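Local coordinates for LEOA (PDB 4AUR), which is a bacterial dynamin from enterotoxigenic Escherichia coli and probably binds and hydrolyses GTP in a P-loop domain joined to a long helical region, at residues K302-D306 against Q399-S403; S389-S393 against Q531-M535. All coordinates share one frame; numbering follows the deposited sequence.

How the contacts relate
Both contacts lie in the dynamin-like helical domain, and both use helix 368-408. Following the chain from the N terminus, helix 275-343 supplies 302-306; after a turn back, helix 368-408 brings 389-393 and then 399-403, and 399-403 closes contact 1 over 92 intervening, mostly helical residues. Helix 430-447 and further helices follow before helix 530-544 supplies 531-535, which closes contact 2 back onto 389-393 across 137 residues. Their segments alternate along the chain, so the two closures cross instead of nesting. Contact 1 ties the antiparallel pair 275-343 and 368-408; contact 2 adds helix 530-544 to the same bundle; the centres of the two contacts are about 17 Å apart.

Contact 1. Residues K302-D306 against Q399-S403; sequences KNDED and QLSSS
Lys-302 runs almost fully extended from CA to CE toward 399-403, and a last bend at chi4 (48°) turns NZ onto the carbonyl of Gln-399. The setting is an antiparallel helix pair in the dynamin-like helical domain, the axes of the two short segments 10.7 Å apart and 172° from each other. Lys-302 NZ donates to Gln-399 O at 3.1 Å, tilted 30° from the carbonyl plane. The same oxygen accepts the backbone N of Ser-403 and the hydroxyl of Ser-402, whose OG lies 2.8 Å from Gln-399 O, so three donors grip one carbonyl. One turn along its own helix, Asp-306 forms a salt bridge with Lys-302 that holds the ammonium in place and probably offsets its charge in this partly buried interface. Asp-306 also crosses the base of Gln-399, its OD2 3.5 Å from Gln-399 CB, with carboxylate and amide planes nearly perpendicular. Phe-310, from the helix of Lys-302, packs on Gln-399 and Leu-400, while Ile-437 of helix 430-447 touches Ser-403. Lys-302 NZ meets Asp-306 OD2 on its syn side at 3.0 Å.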
loop_
_atom_site.group_PDB
_atom_site.type_symbol
_atom_site.label_atom_id
_atom_site.label_comp_id
_atom_site.label_asym_id
_atom_site.label_seq_id
_atom_site.Cartn_x
_atom_site.Cartn_y
_atom_site.Cartn_z
ATOM N N LYS A 302 6.377 -3.742 10.211
ATOM C CA LYS A 302 5.915 -4.293 11.477
ATOM C C LYS A 302 6.721 -5.488 11.959
ATOM O O LYS A 302 7.018 -5.585 13.118
ATOM C CB LYS A 302 4.460 -4.717 11.348
ATOM C CG LYS A 302 3.999 -5.692 12.415
ATOM C CD LYS A 302 2.492 -5.662 12.635
ATOM C CE LYS A 302 2.021 -6.833 13.517
ATOM N NZ LYS A 302 2.792 -7.079 14.784
ATOM N N ASN A 303 7.031 -6.425 11.075
ATOM C CA ASN A 303 7.760 -7.624 11.463
ATOM C C ASN A 303 9.166 -7.317 11.838
ATOM O O ASN A 303 9.701 -7.961 12.699
ATOM C CB ASN A 303 7.784 -8.676 10.350
ATOM C CG ASN A 303 8.311 -10.033 10.829
ATOM O OD1 ASN A 303 9.352 -10.505 10.383
ATOM N ND2 ASN A 303 7.580 -10.667 11.747
ATOM N N ASP A 304 9.766 -6.346 11.172
ATOM C CA ASP A 304 11.135 -5.958 11.437
ATOM C C ASP A 304 11.185 -5.220 12.776
ATOM O O ASP A 304 12.129 -5.365 13.530
ATOM C CB ASP A 304 11.640 -5.073 10.292
ATOM C CG ASP A 304 13.169 -4.963 10.238
ATOM O OD1 ASP A 304 13.859 -5.655 11.017
ATOM O OD2 ASP A 304 13.684 -4.180 9.399
ATOM N N GLU A 305 10.140 -4.464 13.082
ATOM C CA GLU A 305 10.099 -3.664 14.289
ATOM C C GLU A 305 9.811 -4.536 15.511
ATOM O O GLU A 305 10.399 -4.326 16.576
ATOM C CB GLU A 305 9.072 -2.541 14.135
ATOM C CG GLU A 305 9.501 -1.500 13.098
ATOM C CD GLU A 305 8.379 -0.563 12.623
ATOM O OE1 GLU A 305 7.188 -0.815 12.952
ATOM O OE2 GLU A 305 8.694 0.430 11.901
ATOM N N ASP A 306 8.909 -5.505 15.358
ATOM C CA ASP A 306 8.693 -6.546 16.362
ATOM C C ASP A 306 9.998 -7.221 16.755
ATOM O O ASP A 306 10.236 -7.455 17.926
ATOM C CB ASP A 306 7.773 -7.648 15.845
ATOM C CG ASP A 306 6.292 -7.294 15.902
ATOM O OD1 ASP A 306 5.910 -6.197 16.363
ATOM O OD2 ASP A 306 5.482 -8.152 15.480
ATOM N N GLN A 399 2.123 -9.969 19.549
ATOM C CA GLN A 399 2.574 -9.328 18.322
ATOM C C GLN A 399 2.623 -10.281 17.118
ATOM O O GLN A 399 2.265 -9.914 16.003
ATOM C CB GLN A 399 3.965 -8.749 18.545
ATOM C CG GLN A 399 4.007 -7.619 19.535
ATOM C CD GLN A 399 2.865 -6.650 19.363
ATOM O OE1 GLN A 399 2.607 -6.152 18.276
ATOM N NE2 GLN A 399 2.182 -6.366 20.454
ATOM N N LEU A 400 3.090 -11.500 17.352
ATOM C CA LEU A 400 3.045 -12.552 16.338
ATOM C C LEU A 400 1.626 -12.760 15.852
ATOM O O LEU A 400 1.384 -13.000 14.669
ATOM C CB LEU A 400 3.529 -13.862 16.929
ATOM C CG LEU A 400 4.997 -13.913 17.237
ATOM C CD1 LEU A 400 5.361 -15.309 17.696
ATOM C CD2 LEU A 400 5.800 -13.508 16.019
ATOM N N SER A 401 0.685 -12.691 16.778
ATOM C CA SER A 401 -0.687 -12.924 16.438
ATOM C C SER A 401 -1.267 -11.778 15.654
ATOM O O SER A 401 -2.206 -11.981 14.911
ATOM C CB SER A 401 -1.502 -13.201 17.694
ATOM O OG SER A 401 -1.102 -14.454 18.218
ATOM N N SER A 402 -0.737 -10.574 15.817
ATOM C CA SER A 402 -1.282 -9.445 15.063
ATOM C C SER A 402 -0.677 -9.381 13.657
ATOM O O SER A 402 -1.238 -8.753 12.783
ATOM C CB SER A 402 -1.071 -8.126 15.799
ATOM O OG SER A 402 0.303 -7.915 15.982
ATOM N N SER A 403 0.479 -9.995 13.460
ATOM C CA SER A 403 1.011 -10.176 12.131
ATOM C C SER A 403 0.178 -11.237 11.411
ATOM O O SER A 403 -0.254 -11.025 10.288
ATOM C CB SER A 403 2.475 -10.588 12.177
ATOM O OG SER A 403 3.258 -9.597 12.806
#

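Contact 2. Residues S389-S393 against Q531-M535; sequences SQRLS and QIQQM
Segments 389-393 and 531-535, each part of a longer helix, run nearly parallel, the axes of the two short segments 10.3 Å apart and 21° from each other, the CA atoms of Ser-389 and Ile-532, and of Ser-393 and Met-535, being the nearest pairs. Met-535, present as selenomethionine, is the residue most covered by the other segment. Its chain is extended through chi2 (-179°) and turns at chi3, which lays SE against Ser-393 and swings CE back along the neighbouring helix toward Ser-389. Met-535 SE lies 3.8 Å from Ser-393 CA, and Met-535 CE 3.4 Å from Ser-389 O, an oxygen that accepts the helical N-H of Ser-393. Leu-392 meets the selenium tip to tip, its CG 3.9 Å from Met-535 SE. Leu-392 CD2 comes 4.0 Å from Ile-532 CG1 where the two branched chains cross. This is helix packing inside the dynamin-like helical domain, where helix 530-544 joins a bundle with helices 275-343 and 368-408: Leu-392 also touches Ile-314 and Ser-317, and Ile-532 touches Arg-318, all on helix 275-343. Leu-447 of helix 430-447 also touches Met-535. Beside this apolar patch, Ser-389 packs against the folded chain of Gln-531, its CB 3.7 Å from Gln-531 CG. The hydroxyl of Ser-389 is bonded within its own helix to the carbonyl of Thr-386, and the angle to the Gln-531 amide is too poor for a bond, although Ser-389 OG and Gln-531 NE2 are 3.4 Å apart. Ser-393 likewise directs its polar end elsewhere, to the hydroxyl of Thr-448, while its CB stays 3.9 Å from Met-535 SE.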
loop_
_atom_site.group_PDB
_atom_site.type_symbol
_atom_site.label_atom_id
_atom_site.label_comp_id
_atom_site.label_asym_id
_atom_site.label_seq_id
_atom_site.Cartn_x
_atom_site.Cartn_y
_atom_site.Cartn_z
ATOM N N SER A 389 8.924 -13.981 32.843
ATOM C CA SER A 389 9.048 -14.723 31.617
ATOM C C SER A 389 7.678 -14.966 30.988
ATOM O O SER A 389 7.563 -15.163 29.768
ATOM C CB SER A 389 9.743 -16.053 31.886
ATOM O OG SER A 389 8.773 -17.011 32.196
ATOM N N GLN A 390 6.638 -14.946 31.810
ATOM C CA GLN A 390 5.316 -15.079 31.287
ATOM C C GLN A 390 4.827 -13.815 30.611
ATOM O O GLN A 390 4.121 -13.895 29.626
ATOM C CB GLN A 390 4.327 -15.485 32.366
ATOM C CG GLN A 390 3.106 -16.206 31.788
ATOM C CD GLN A 390 3.311 -17.709 31.632
ATOM O OE1 GLN A 390 4.252 -18.306 32.174
ATOM N NE2 GLN A 390 2.411 -18.331 30.899
ATOM N N ARG A 391 5.173 -12.656 31.146
ATOM C CA ARG A 391 4.813 -11.397 30.504
ATOM C C ARG A 391 5.572 -11.195 29.206
ATOM O O ARG A 391 5.082 -10.540 28.295
ATOM C CB ARG A 391 5.058 -10.210 31.425
ATOM C CG ARG A 391 3.896 -9.963 32.367
ATOM C CD ARG A 391 4.111 -8.751 33.263
ATOM N NE ARG A 391 4.680 -9.142 34.553
ATOM C CZ ARG A 391 5.926 -8.910 34.945
ATOM N NH1 ARG A 391 6.801 -8.260 34.163
ATOM N NH2 ARG A 391 6.296 -9.342 36.143
ATOM N N LEU A 392 6.767 -11.755 29.121
ATOM C CA LEU A 392 7.540 -11.666 27.913
ATOM C C LEU A 392 6.918 -12.546 26.833
ATOM O O LEU A 392 6.776 -12.111 25.706
ATOM C CB LEU A 392 9.005 -12.043 28.182
ATOM C CG LEU A 392 9.876 -12.536 27.026
ATOM C CD1 LEU A 392 10.006 -11.477 25.946
ATOM C CD2 LEU A 392 11.238 -12.917 27.578
ATOM N N SER A 393 6.568 -13.778 27.174
ATOM C CA SER A 393 5.913 -14.680 26.246
ATOM C C SER A 393 4.629 -14.054 25.747
ATOM O O SER A 393 4.317 -14.158 24.581
ATOM C CB SER A 393 5.597 -16.005 26.934
ATOM O OG SER A 393 4.605 -16.751 26.252
ATOM N N GLN A 531 13.379 -20.286 30.118
ATOM C CA GLN A 531 12.619 -19.955 28.913
ATOM C C GLN A 531 12.969 -18.614 28.269
ATOM O O GLN A 531 12.674 -18.399 27.097
ATOM C CB GLN A 531 11.114 -20.057 29.129
ATOM C CG GLN A 531 10.578 -19.257 30.285
ATOM C CD GLN A 531 10.378 -20.111 31.510
ATOM O OE1 GLN A 531 9.769 -21.195 31.431
ATOM N NE2 GLN A 531 10.895 -19.642 32.652
ATOM N N ILE A 532 13.591 -17.703 29.008
ATOM C CA ILE A 532 14.026 -16.447 28.403
ATOM C C ILE A 532 15.080 -16.752 27.349
ATOM O O ILE A 532 14.992 -16.234 26.251
ATOM C CB ILE A 532 14.554 -15.426 29.413
ATOM C CG1 ILE A 532 13.415 -14.935 30.310
ATOM C CG2 ILE A 532 15.131 -14.220 28.685
ATOM C CD1 ILE A 532 13.872 -14.351 31.631
ATOM N N GLN A 533 16.070 -17.592 27.659
ATOM C CA GLN A 533 17.071 -17.910 26.649
ATOM C C GLN A 533 16.401 -18.687 25.500
ATOM O O GLN A 533 16.648 -18.432 24.308
ATOM C CB GLN A 533 18.231 -18.688 27.251
ATOM C CG GLN A 533 19.218 -19.245 26.225
ATOM C CD GLN A 533 20.516 -19.718 26.866
ATOM O OE1 GLN A 533 20.846 -20.906 26.836
ATOM N NE2 GLN A 533 21.252 -18.791 27.460
ATOM N N GLN A 534 15.525 -19.608 25.869
ATOM C CA GLN A 534 14.850 -20.419 24.885
ATOM C C GLN A 534 14.040 -19.565 23.911
ATOM O O GLN A 534 14.151 -19.747 22.716
ATOM C CB GLN A 534 14.011 -21.501 25.573
ATOM C CG GLN A 534 14.878 -22.604 26.159
ATOM C CD GLN A 534 14.174 -23.474 27.192
ATOM O OE1 GLN A 534 12.964 -23.335 27.454
ATOM N NE2 GLN A 534 14.948 -24.399 27.797
HETATM N N MSE A 535 13.270 -18.610 24.415
HETATM C CA MSE A 535 12.544 -17.679 23.563
HETATM C C MSE A 535 13.463 -16.812 22.744
HETATM O O MSE A 535 13.107 -16.389 21.675
HETATM C CB MSE A 535 11.697 -16.729 24.387
HETATM C CG MSE A 535 10.540 -17.454 25.055
HETATM SE SE MSE A 535 9.350 -16.280 26.120
HETATM C CE MSE A 535 9.665 -17.092 27.887
#